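Local coordinates for protein thiosulfate sulfurtransferase (Pseudomonas aeruginosa, PDB 1YT8) that probably transfers sulfur from thiosulfate to cyanide, as a chain of four rhodanese-like repeats, at residues A[64-69]-A[86-91]; A[405-410]-A[473-478]; A[148-153]-A[167-172]. One frame throughout, in Å; residues are numbered along the deposited sequence.

How the interactions relate
The three contacts belong to three different rhodanese-like domains of one chain and follow one another in the order interaction 1, interaction 3, interaction 2. None touches another: nearest atoms are about 19 Å apart between interactions 2 and 3, and about 25 Å or more for the other pairs. Interactions 1 and 3 are buried, each built on neighbouring parallel strands of its own five-stranded sheet, and they lie on opposite sides of the chain's centre. Interaction 2 is a surface contact between the segment that leaves helix 401-406 and a loop after helix 464-470. Interaction 3 alone borders the bound sulfite, which comes within about 4 Å of the R153 side chain in a pocket that includes C193 to R198.

Interaction 1 (A[64-69]-A[86-91]); sequences TPITVY and LGYSDV
I66 pairs with V91 in parallel register, CA atoms 4.8 Å apart, and I66 N donates to D90 O over 2.9 Å in a nearly straight bond (167° at the hydrogen). V91 CA adds a CH contact to I66 O. Just before this bridge a water links the two segments, donating to T64 O and accepting from D90 N, each at 2.8 Å. Strands 66-69 and 91-94 are neighbours in the parallel sheet of a rhodanese-like domain, and helix 75-85 makes the crossover between them; G87, with positive phi, closes that helix in a Schellman motif. The I66 side chain reaches back toward Y88: CG1 lies anti to the carbonyl carbon (chi1 -60°), and the extended chi2 carries CD1 to 3.5 Å from Y88 CD1, approaching the ring obliquely. Y88 OH bonds to V59 O and H56 ND1, which fixes the far end of the ring. On the P65 side, the D90 carboxylate lies against the proline, with OD2 3.5 Å from P65 CG, while OD1 forms a salt bridge with R9. The same arginine, from strand 7-9 on the far side of strand 91-94, also bonds I66 O and T67 OG1, reaching both segments.

Interaction 2 (A[405-410]-A[473-478]); sequences AKRHIP and LPTEDG
H408 and E476 form a single antiparallel hydrogen-bonded bridge, joining the loop after helix 401-406 to the loop after helix 464-470 at the surface of a rhodanese-like domain. The bridge is closed by two reciprocal bonds: H408 N donates to E476 O and E476 N to H408 O, each at 2.8 Å, the second straighter (163° against 141°). Farther along, G478 N gives a nearly linear 2.7 Å bond to A405 O. At the other end P474 O accepts from W468 NE1 and also lies 3.0 Å from P410 CD. The H408 ring sits back over this backbone because its CG lies between the backbone N and the carbonyl carbon (chi1 57°), and E476 O rests over the centre of one face. ND1 donates to I409 O at 3.1 Å; the oxygen lies in the ring plane, but ND1 stands above the carbonyl plane. NE2 has a weak bond to G478 O. Y404 stacks on the ring. The R407 side chain crosses that of T475 obliquely, R407 CG 3.5 Å from T475 OG1, and both touch V469. E476 OE1 takes a weak hydrogen bond from G411 N and lies in the imidazole plane at its edge, 2.9 Å from H408 CE1.

Interaction 3 (A[148-153]-A[167-172]); sequences VILDAR and ISVPGA
L150 and I167 lie side by side and point the same way, with L150 CD2 4.1 Å from I167 CB. The same methyl also meets V169 CG2, at 4.0 Å, but there the two side chains run at an angle. V169 CG2 gets there by standing anti to its own carbonyl carbon. On the other face of the sheet are D151 and S168. D151 turns its carboxylate away from the 167-172 segment and toward R153, which grips it side-on: NE meets OD1 on its syn lone pair at 2.9 Å and NH2 meets OD2 at 2.8 Å, both oxygens close to the guanidinium plane. R153 N adds a second bond to OD1, making an Asx turn, so the carboxylate is held from backbone and side chain together; N192 ND2 also bonds OD2, and M161 O takes R153 NH2. Beneath this, I167 N to I149 O, D151 N to I167 O and V169 N to D151 O zip the parallel backbones; beyond the end of the strand pairing the chains stay close, and G171 N reaches A152 O. A water joins D151 O, R153 O and S168 OG. Strand 147-151 and edge strand 167-168 open and close a beta-alpha-beta unit around helix 155-160: L150 and V169 pack on L174 and L181 of helix 174-181, S168 faces F155 and Y158 of helix 155-160, and strand 188-192 flanks 147-151.

Interaction 1 (A[64-69]-A[86-91])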
ATOM      1  N   THR A  64     -18.375  -1.896 -11.646  1.00 17.75           N
ATOM      2  CA  THR A  64     -18.306  -2.123 -10.201  1.00 17.36           C
ATOM      3  C   THR A  64     -19.043  -0.971  -9.520  1.00 14.75           C
ATOM      4  O   THR A  64     -18.909   0.181  -9.932  1.00 16.39           O
ATOM      5  CB  THR A  64     -16.849  -2.078  -9.671  1.00 18.00           C
ATOM      6  OG1 THR A  64     -16.070  -3.109 -10.284  1.00 19.56           O
ATOM      7  CG2 THR A  64     -16.826  -2.258  -8.154  1.00 17.05           C
ATOM      8  N   PRO A  65     -19.846  -1.265  -8.488  1.00 16.29           N
ATOM      9  CA  PRO A  65     -20.551  -0.171  -7.810  1.00 14.99           C
ATOM     10  C   PRO A  65     -19.516   0.686  -7.075  1.00 15.50           C
ATOM     11  O   PRO A  65     -18.970   0.269  -6.053  1.00 15.27           O
ATOM     12  CB  PRO A  65     -21.476  -0.904  -6.843  1.00 15.87           C
ATOM     13  CG  PRO A  65     -21.760  -2.195  -7.565  1.00 16.73           C
ATOM     14  CD  PRO A  65     -20.393  -2.571  -8.078  1.00 14.29           C
ATOM     15  N   ILE A  66     -19.239   1.871  -7.605  1.00 14.21           N
ATOM     16  CA  ILE A  66     -18.265   2.768  -6.993  1.00 13.04           C
ATOM     17  C   ILE A  66     -18.961   3.914  -6.272  1.00 14.21           C
ATOM     18  O   ILE A  66     -19.845   4.561  -6.831  1.00 11.52           O
ATOM     19  CB  ILE A  66     -17.327   3.391  -8.048  1.00 14.25           C
ATOM     20  CG1 ILE A  66     -16.569   2.299  -8.794  1.00 11.44           C
ATOM     21  CG2 ILE A  66     -16.347   4.359  -7.374  1.00 14.43           C
ATOM     22  CD1 ILE A  66     -15.812   2.823  -9.998  1.00 15.00           C
ATOM     23  N   THR A  67     -18.556   4.157  -5.030  1.00 13.77           N
ATOM     24  CA  THR A  67     -19.118   5.246  -4.239  1.00 13.65           C
ATOM     25  C   THR A  67     -17.953   6.107  -3.748  1.00 14.41           C
ATOM     26  O   THR A  67     -17.122   5.651  -2.960  1.00 13.59           O
ATOM     27  CB  THR A  67     -19.914   4.715  -3.020  1.00 12.98           C
ATOM     28  OG1 THR A  67     -20.993   3.881  -3.470  1.00 14.36           O
ATOM     29  CG2 THR A  67     -20.491   5.876  -2.213  1.00 12.68           C
ATOM     30  N   VAL A  68     -17.889   7.346  -4.228  1.00 15.95           N
ATOM     31  CA  VAL A  68     -16.821   8.263  -3.835  1.00 15.69           C
ATOM     32  C   VAL A  68     -17.291   9.235  -2.755  1.00 13.58           C
ATOM     33  O   VAL A  68     -18.486   9.502  -2.622  1.00 14.95           O
ATOM     34  CB  VAL A  68     -16.303   9.085  -5.047  1.00 17.35           C
ATOM     35  CG1 VAL A  68     -15.705   8.159  -6.096  1.00 17.64           C
ATOM     36  CG2 VAL A  68     -17.438   9.894  -5.654  1.00 17.68           C
ATOM     37  N   TYR A  69     -16.352   9.769  -1.981  1.00 13.05           N
ATOM     38  CA  TYR A  69     -16.713  10.718  -0.936  1.00 13.25           C
ATOM     39  C   TYR A  69     -15.527  11.556  -0.481  1.00 13.73           C
ATOM     40  O   TYR A  69     -14.371  11.223  -0.742  1.00 11.84           O
ATOM     41  CB  TYR A  69     -17.293   9.977   0.280  1.00 13.55           C
ATOM     42  CG  TYR A  69     -16.249   9.339   1.192  1.00 14.65           C
ATOM     43  CD1 TYR A  69     -15.682  10.057   2.250  1.00 15.71           C
ATOM     44  CD2 TYR A  69     -15.797   8.037   0.968  1.00 16.25           C
ATOM     45  CE1 TYR A  69     -14.688   9.496   3.062  1.00 14.12           C
ATOM     46  CE2 TYR A  69     -14.797   7.465   1.773  1.00 13.51           C
ATOM     47  CZ  TYR A  69     -14.248   8.201   2.814  1.00 14.18           C
ATOM     48  OH  TYR A  69     -13.248   7.657   3.596  1.00 12.31           O
ATOM     49  N   LEU A  86     -14.325   8.091 -17.811  1.00 21.71           N
ATOM     50  CA  LEU A  86     -13.325   7.040 -18.008  1.00 19.83           C
ATOM     51  C   LEU A  86     -13.991   5.713 -18.358  1.00 19.60           C
ATOM     52  O   LEU A  86     -13.317   4.721 -18.635  1.00 20.66           O
ATOM     53  CB  LEU A  86     -12.446   6.866 -16.761  1.00 20.55           C
ATOM     54  CG  LEU A  86     -11.444   7.998 -16.507  1.00 23.11           C
ATOM     55  CD1 LEU A  86     -10.737   7.779 -15.184  1.00 24.68           C
ATOM     56  CD2 LEU A  86     -10.448   8.061 -17.655  1.00 24.10           C
ATOM     57  N   GLY A  87     -15.320   5.702 -18.336  1.00 19.81           N
ATOM     58  CA  GLY A  87     -16.045   4.492 -18.676  1.00 18.34           C
ATOM     59  C   GLY A  87     -16.727   3.733 -17.549  1.00 18.35           C
ATOM     60  O   GLY A  87     -17.314   2.681 -17.794  1.00 21.53           O
ATOM     61  N   TYR A  88     -16.654   4.232 -16.320  1.00 17.70           N
ATOM     62  CA  TYR A  88     -17.302   3.546 -15.202  1.00 18.73           C
ATOM     63  C   TYR A  88     -18.801   3.842 -15.211  1.00 18.52           C
ATOM     64  O   TYR A  88     -19.224   4.993 -15.128  1.00 20.38           O
ATOM     65  CB  TYR A  88     -16.634   3.955 -13.888  1.00 19.24           C
ATOM     66  CG  TYR A  88     -15.253   3.349 -13.765  1.00 18.89           C
ATOM     67  CD1 TYR A  88     -15.085   2.035 -13.322  1.00 17.53           C
ATOM     68  CD2 TYR A  88     -14.119   4.060 -14.162  1.00 19.07           C
ATOM     69  CE1 TYR A  88     -13.824   1.439 -13.279  1.00 17.69           C
ATOM     70  CE2 TYR A  88     -12.849   3.473 -14.126  1.00 19.01           C
ATOM     71  CZ  TYR A  88     -12.711   2.164 -13.684  1.00 19.29           C
ATOM     72  OH  TYR A  88     -11.464   1.579 -13.658  1.00 17.85           O
ATOM     73  N   SER A  89     -19.591   2.777 -15.313  1.00 19.28           N
ATOM     74  CA  SER A  89     -21.045   2.867 -15.419  1.00 20.11           C
ATOM     75  C   SER A  89     -21.909   2.890 -14.164  1.00 19.22           C
ATOM     76  O   SER A  89     -23.117   3.107 -14.265  1.00 21.12           O
ATOM     77  CB  SER A  89     -21.540   1.729 -16.313  1.00 22.33           C
ATOM     78  OG  SER A  89     -21.194   0.474 -15.751  1.00 23.64           O
ATOM     79  N   ASP A  90     -21.323   2.655 -12.996  1.00 18.00           N
ATOM     80  CA  ASP A  90     -22.108   2.648 -11.759  1.00 17.90           C
ATOM     81  C   ASP A  90     -21.395   3.463 -10.691  1.00 17.09           C
ATOM     82  O   ASP A  90     -20.834   2.915  -9.741  1.00 15.58           O
ATOM     83  CB  ASP A  90     -22.311   1.203 -11.277  1.00 18.72           C
ATOM     84  CG  ASP A  90     -23.305   1.091 -10.123  1.00 21.65           C
ATOM     85  OD1 ASP A  90     -23.876   2.118  -9.695  1.00 20.12           O
ATOM     86  OD2 ASP A  90     -23.517  -0.040  -9.638  1.00 22.52           O
ATOM     87  N   VAL A  91     -21.428   4.780 -10.855  1.00 16.23           N
ATOM     88  CA  VAL A  91     -20.770   5.682  -9.924  1.00 16.94           C
ATOM     89  C   VAL A  91     -21.778   6.466  -9.097  1.00 16.48           C
ATOM     90  O   VAL A  91     -22.813   6.900  -9.605  1.00 17.55           O
ATOM     91  CB  VAL A  91     -19.869   6.679 -10.681  1.00 16.65           C
ATOM     92  CG1 VAL A  91     -19.074   7.513  -9.694  1.00 17.61           C
ATOM     93  CG2 VAL A  91     -18.938   5.932 -11.618  1.00 17.58           C
TER
HETATM   94  O   HOH W   1     -18.802   1.823 -12.144  1.00 16.36           O

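Interaction 2 (A[405-410]-A[473-478])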
ATOM      1  N   ALA A 405      10.842  18.310  -2.261  1.00 17.15           N
ATOM      2  CA  ALA A 405      11.798  18.791  -1.267  1.00 17.30           C
ATOM      3  C   ALA A 405      13.193  18.221  -1.486  1.00 18.92           C
ATOM      4  O   ALA A 405      14.193  18.843  -1.125  1.00 19.42           O
ATOM      5  CB  ALA A 405      11.309  18.437   0.139  1.00 18.42           C
ATOM      6  N   LYS A 406      13.259  17.037  -2.079  1.00 20.56           N
ATOM      7  CA  LYS A 406      14.540  16.393  -2.332  1.00 23.85           C
ATOM      8  C   LYS A 406      15.254  17.000  -3.537  1.00 23.54           C
ATOM      9  O   LYS A 406      16.475  17.187  -3.519  1.00 24.57           O
ATOM     10  CB  LYS A 406      14.332  14.892  -2.549  1.00 26.00           C
ATOM     11  CG  LYS A 406      15.615  14.107  -2.786  1.00 32.09           C
ATOM     12  CD  LYS A 406      15.359  12.604  -2.785  1.00 35.40           C
ATOM     13  CE  LYS A 406      16.639  11.818  -3.069  1.00 38.58           C
ATOM     14  NZ  LYS A 406      17.717  12.085  -2.070  1.00 39.45           N
ATOM     15  N   ARG A 407      14.495  17.323  -4.578  1.00 22.60           N
ATOM     16  CA  ARG A 407      15.086  17.888  -5.787  1.00 22.73           C
ATOM     17  C   ARG A 407      14.015  18.354  -6.766  1.00 20.74           C
ATOM     18  O   ARG A 407      13.046  17.643  -7.017  1.00 20.39           O
ATOM     19  CB  ARG A 407      15.963  16.828  -6.461  1.00 24.25           C
ATOM     20  CG  ARG A 407      16.778  17.316  -7.646  1.00 28.73           C
ATOM     21  CD  ARG A 407      17.499  16.143  -8.296  1.00 31.62           C
ATOM     22  NE  ARG A 407      16.543  15.161  -8.804  1.00 35.40           N
ATOM     23  CZ  ARG A 407      16.873  13.971  -9.298  1.00 37.57           C
ATOM     24  NH1 ARG A 407      18.145  13.598  -9.352  1.00 38.35           N
ATOM     25  NH2 ARG A 407      15.927  13.156  -9.748  1.00 37.99           N
ATOM     26  N   HIS A 408      14.192  19.549  -7.321  1.00 19.78           N
ATOM     27  CA  HIS A 408      13.233  20.080  -8.277  1.00 18.10           C
ATOM     28  C   HIS A 408      13.860  21.154  -9.154  1.00 17.81           C
ATOM     29  O   HIS A 408      14.939  21.667  -8.855  1.00 18.39           O
ATOM     30  CB  HIS A 408      12.012  20.643  -7.541  1.00 17.54           C
ATOM     31  CG  HIS A 408      12.343  21.700  -6.534  1.00 18.27           C
ATOM     32  ND1 HIS A 408      12.649  22.998  -6.886  1.00 18.89           N
ATOM     33  CD2 HIS A 408      12.417  21.650  -5.183  1.00 17.08           C
ATOM     34  CE1 HIS A 408      12.894  23.702  -5.795  1.00 18.73           C
ATOM     35  NE2 HIS A 408      12.759  22.907  -4.748  1.00 22.39           N
ATOM     36  N   ILE A 409      13.184  21.475 -10.249  1.00 17.38           N
ATOM     37  CA  ILE A 409      13.660  22.498 -11.165  1.00 16.44           C
ATOM     38  C   ILE A 409      13.663  23.830 -10.421  1.00 15.87           C
ATOM     39  O   ILE A 409      12.697  24.169  -9.740  1.00 18.48           O
ATOM     40  CB  ILE A 409      12.735  22.573 -12.399  1.00 16.93           C
ATOM     41  CG1 ILE A 409      12.735  21.219 -13.111  1.00 17.17           C
ATOM     42  CG2 ILE A 409      13.189  23.685 -13.335  1.00 18.41           C
ATOM     43  CD1 ILE A 409      11.723  21.098 -14.246  1.00 18.44           C
ATOM     44  N   PRO A 410      14.758  24.602 -10.528  1.00 17.42           N
ATOM     45  CA  PRO A 410      14.847  25.896  -9.843  1.00 18.05           C
ATOM     46  C   PRO A 410      13.653  26.803 -10.131  1.00 18.74           C
ATOM     47  O   PRO A 410      13.304  27.030 -11.292  1.00 18.70           O
ATOM     48  CB  PRO A 410      16.154  26.477 -10.375  1.00 18.78           C
ATOM     49  CG  PRO A 410      16.983  25.257 -10.607  1.00 18.24           C
ATOM     50  CD  PRO A 410      15.994  24.327 -11.279  1.00 18.14           C
ATOM     51  N   LEU A 473      21.008  19.916 -16.273  1.00 28.27           N
ATOM     52  CA  LEU A 473      20.569  21.218 -15.797  1.00 27.38           C
ATOM     53  C   LEU A 473      20.553  21.249 -14.269  1.00 26.97           C
ATOM     54  O   LEU A 473      20.350  20.225 -13.619  1.00 29.16           O
ATOM     55  CB  LEU A 473      19.185  21.535 -16.372  1.00 26.72           C
ATOM     56  CG  LEU A 473      19.202  21.774 -17.886  1.00 27.92           C
ATOM     57  CD1 LEU A 473      17.793  21.808 -18.444  1.00 27.49           C
ATOM     58  CD2 LEU A 473      19.930  23.079 -18.173  1.00 27.48           C
ATOM     59  N   PRO A 474      20.770  22.431 -13.678  1.00 26.23           N
ATOM     60  CA  PRO A 474      20.789  22.595 -12.223  1.00 27.16           C
ATOM     61  C   PRO A 474      19.447  22.387 -11.528  1.00 26.33           C
ATOM     62  O   PRO A 474      18.388  22.644 -12.099  1.00 26.13           O
ATOM     63  CB  PRO A 474      21.311  24.016 -12.052  1.00 27.80           C
ATOM     64  CG  PRO A 474      20.721  24.713 -13.232  1.00 28.43           C
ATOM     65  CD  PRO A 474      20.974  23.726 -14.351  1.00 28.03           C
ATOM     66  N   THR A 475      19.507  21.911 -10.289  1.00 26.28           N
ATOM     67  CA  THR A 475      18.306  21.683  -9.501  1.00 26.24           C
ATOM     68  C   THR A 475      18.398  22.410  -8.168  1.00 26.05           C
ATOM     69  O   THR A 475      19.460  22.904  -7.779  1.00 26.79           O
ATOM     70  CB  THR A 475      18.055  20.179  -9.244  1.00 26.32           C
ATOM     71  OG1 THR A 475      19.205  19.594  -8.625  1.00 26.36           O
ATOM     72  CG2 THR A 475      17.751  19.459 -10.546  1.00 25.47           C
ATOM     73  N   GLU A 476      17.270  22.470  -7.476  1.00 25.28           N
ATOM     74  CA  GLU A 476      17.163  23.149  -6.195  1.00 25.47           C
ATOM     75  C   GLU A 476      16.442  22.197  -5.244  1.00 24.85           C
ATOM     76  O   GLU A 476      15.634  21.380  -5.683  1.00 24.12           O
ATOM     77  CB  GLU A 476      16.358  24.436  -6.406  1.00 27.89           C
ATOM     78  CG  GLU A 476      16.038  25.263  -5.177  1.00 31.46           C
ATOM     79  CD  GLU A 476      15.213  26.500  -5.527  1.00 33.49           C
ATOM     80  OE1 GLU A 476      14.107  26.346  -6.103  1.00 32.25           O
ATOM     81  OE2 GLU A 476      15.670  27.625  -5.233  1.00 35.25           O
ATOM     82  N   ASP A 477      16.751  22.271  -3.952  1.00 24.57           N
ATOM     83  CA  ASP A 477      16.087  21.401  -2.986  1.00 24.06           C
ATOM     84  C   ASP A 477      15.443  22.200  -1.862  1.00 22.47           C
ATOM     85  O   ASP A 477      15.596  23.416  -1.787  1.00 23.38           O
ATOM     86  CB  ASP A 477      17.057  20.362  -2.402  1.00 26.37           C
ATOM     87  CG  ASP A 477      18.270  20.989  -1.738  1.00 28.98           C
ATOM     88  OD1 ASP A 477      18.153  22.110  -1.202  1.00 30.77           O
ATOM     89  OD2 ASP A 477      19.341  20.345  -1.738  1.00 32.70           O
ATOM     90  N   GLY A 478      14.717  21.506  -0.991  1.00 21.56           N
ATOM     91  CA  GLY A 478      14.046  22.173   0.108  1.00 20.70           C
ATOM     92  C   GLY A 478      12.650  22.594  -0.309  1.00 19.49           C
ATOM     93  O   GLY A 478      12.254  22.395  -1.457  1.00 19.64           O
TER

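Interaction 3 (A[148-153]-A[167-172])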
ATOM      1  N   VAL A 148      17.368 -15.776  16.750  1.00 13.92           N
ATOM      2  CA  VAL A 148      17.503 -14.926  15.578  1.00 13.65           C
ATOM      3  C   VAL A 148      16.316 -13.980  15.584  1.00 13.78           C
ATOM      4  O   VAL A 148      15.214 -14.355  15.990  1.00 15.67           O
ATOM      5  CB  VAL A 148      17.532 -15.741  14.258  1.00 12.91           C
ATOM      6  CG1 VAL A 148      18.801 -16.588  14.209  1.00 15.12           C
ATOM      7  CG2 VAL A 148      16.295 -16.614  14.136  1.00 15.65           C
ATOM      8  N   ILE A 149      16.555 -12.738  15.179  1.00 12.82           N
ATOM      9  CA  ILE A 149      15.505 -11.732  15.129  1.00 12.18           C
ATOM     10  C   ILE A 149      15.255 -11.468  13.653  1.00 12.51           C
ATOM     11  O   ILE A 149      16.140 -10.995  12.940  1.00 12.39           O
ATOM     12  CB  ILE A 149      15.942 -10.433  15.844  1.00 12.91           C
ATOM     13  CG1 ILE A 149      16.313 -10.753  17.297  1.00 12.99           C
ATOM     14  CG2 ILE A 149      14.810  -9.402  15.807  1.00 14.99           C
ATOM     15  CD1 ILE A 149      16.751  -9.552  18.127  1.00 12.86           C
ATOM     16  N   LEU A 150      14.050 -11.796  13.201  1.00 11.88           N
ATOM     17  CA  LEU A 150      13.681 -11.628  11.800  1.00 12.88           C
ATOM     18  C   LEU A 150      12.732 -10.448  11.629  1.00 12.61           C
ATOM     19  O   LEU A 150      11.679 -10.388  12.266  1.00 13.21           O
ATOM     20  CB  LEU A 150      13.029 -12.912  11.285  1.00 11.77           C
ATOM     21  CG  LEU A 150      13.783 -14.197  11.663  1.00 15.51           C
ATOM     22  CD1 LEU A 150      13.068 -15.395  11.062  1.00 13.50           C
ATOM     23  CD2 LEU A 150      15.223 -14.137  11.171  1.00 12.95           C
ATOM     24  N   ASP A 151      13.121  -9.517  10.761  1.00 12.25           N
ATOM     25  CA  ASP A 151      12.346  -8.311  10.487  1.00 11.09           C
ATOM     26  C   ASP A 151      11.415  -8.565   9.299  1.00  9.92           C
ATOM     27  O   ASP A 151      11.879  -8.761   8.171  1.00 13.05           O
ATOM     28  CB  ASP A 151      13.308  -7.166  10.178  1.00 12.03           C
ATOM     29  CG  ASP A 151      12.657  -5.812  10.291  1.00 10.72           C
ATOM     30  OD1 ASP A 151      11.577  -5.624   9.694  1.00 13.76           O
ATOM     31  OD2 ASP A 151      13.234  -4.935  10.971  1.00 13.87           O
ATOM     32  N   ALA A 152      10.108  -8.541   9.557  1.00 10.38           N
ATOM     33  CA  ALA A 152       9.094  -8.830   8.536  1.00 10.04           C
ATOM     34  C   ALA A 152       8.667  -7.703   7.597  1.00 10.27           C
ATOM     35  O   ALA A 152       7.767  -7.893   6.774  1.00 13.23           O
ATOM     36  CB  ALA A 152       7.852  -9.420   9.213  1.00 11.08           C
ATOM     37  N   ARG A 153       9.302  -6.543   7.707  1.00 10.73           N
ATOM     38  CA  ARG A 153       8.957  -5.402   6.861  1.00  9.70           C
ATOM     39  C   ARG A 153       9.673  -5.452   5.513  1.00 10.40           C
ATOM     40  O   ARG A 153      10.383  -6.411   5.207  1.00 10.54           O
ATOM     41  CB  ARG A 153       9.337  -4.100   7.572  1.00  7.21           C
ATOM     42  CG  ARG A 153       8.693  -3.914   8.944  1.00 10.85           C
ATOM     43  CD  ARG A 153       9.281  -2.698   9.636  1.00 10.10           C
ATOM     44  NE  ARG A 153      10.675  -2.918  10.026  1.00 10.05           N
ATOM     45  CZ  ARG A 153      11.539  -1.938  10.277  1.00 11.14           C
ATOM     46  NH1 ARG A 153      11.157  -0.668  10.177  1.00 11.69           N
ATOM     47  NH2 ARG A 153      12.785  -2.225  10.628  1.00 12.14           N
ATOM     48  N   ILE A 167      17.694  -9.715  10.991  1.00 14.56           N
ATOM     49  CA  ILE A 167      17.848 -10.202   9.620  1.00 14.03           C
ATOM     50  C   ILE A 167      16.563  -9.915   8.852  1.00 12.81           C
ATOM     51  O   ILE A 167      15.476 -10.233   9.323  1.00 13.89           O
ATOM     52  CB  ILE A 167      18.091 -11.728   9.611  1.00 14.37           C
ATOM     53  CG1 ILE A 167      19.332 -12.053  10.447  1.00 13.72           C
ATOM     54  CG2 ILE A 167      18.238 -12.230   8.167  1.00 14.84           C
ATOM     55  CD1 ILE A 167      19.477 -13.521  10.805  1.00 16.41           C
ATOM     56  N   SER A 168      16.683  -9.316   7.674  1.00 13.10           N
ATOM     57  CA  SER A 168      15.509  -9.002   6.871  1.00 12.50           C
ATOM     58  C   SER A 168      14.862 -10.246   6.263  1.00 13.00           C
ATOM     59  O   SER A 168      15.486 -10.970   5.484  1.00 13.48           O
ATOM     60  CB  SER A 168      15.880  -8.026   5.755  1.00 11.71           C
ATOM     61  OG  SER A 168      14.787  -7.832   4.872  1.00 15.74           O
ATOM     62  N   VAL A 169      13.610 -10.495   6.635  1.00 11.75           N
ATOM     63  CA  VAL A 169      12.854 -11.628   6.114  1.00 11.01           C
ATOM     64  C   VAL A 169      11.398 -11.179   5.985  1.00 12.77           C
ATOM     65  O   VAL A 169      10.574 -11.448   6.867  1.00 14.43           O
ATOM     66  CB  VAL A 169      12.918 -12.862   7.053  1.00 11.87           C
ATOM     67  CG1 VAL A 169      12.280 -14.070   6.365  1.00 11.89           C
ATOM     68  CG2 VAL A 169      14.358 -13.168   7.434  1.00 12.57           C
ATOM     69  N   PRO A 170      11.067 -10.479   4.886  1.00 12.91           N
ATOM     70  CA  PRO A 170       9.709  -9.984   4.636  1.00 15.59           C
ATOM     71  C   PRO A 170       8.638 -11.031   4.935  1.00 15.23           C
ATOM     72  O   PRO A 170       8.808 -12.215   4.641  1.00 18.09           O
ATOM     73  CB  PRO A 170       9.756  -9.587   3.165  1.00 14.65           C
ATOM     74  CG  PRO A 170      11.162  -9.094   3.014  1.00 16.02           C
ATOM     75  CD  PRO A 170      11.948 -10.166   3.748  1.00 14.65           C
ATOM     76  N   GLY A 171       7.540 -10.564   5.522  1.00 15.79           N
ATOM     77  CA  GLY A 171       6.426 -11.413   5.916  1.00 16.39           C
ATOM     78  C   GLY A 171       6.161 -12.759   5.262  1.00 15.84           C
ATOM     79  O   GLY A 171       6.160 -13.788   5.942  1.00 14.23           O
ATOM     80  N   ALA A 172       5.915 -12.765   3.956  1.00 14.86           N
ATOM     81  CA  ALA A 172       5.614 -14.015   3.264  1.00 14.76           C
ATOM     82  C   ALA A 172       6.794 -14.978   3.167  1.00 12.85           C
ATOM     83  O   ALA A 172       6.600 -16.171   2.945  1.00 14.98           O
ATOM     84  CB  ALA A 172       5.064 -13.724   1.874  1.00 13.95           C
TER
HETATM   85  O   HOH W   2      12.775  -6.914   6.349  1.00 13.59           O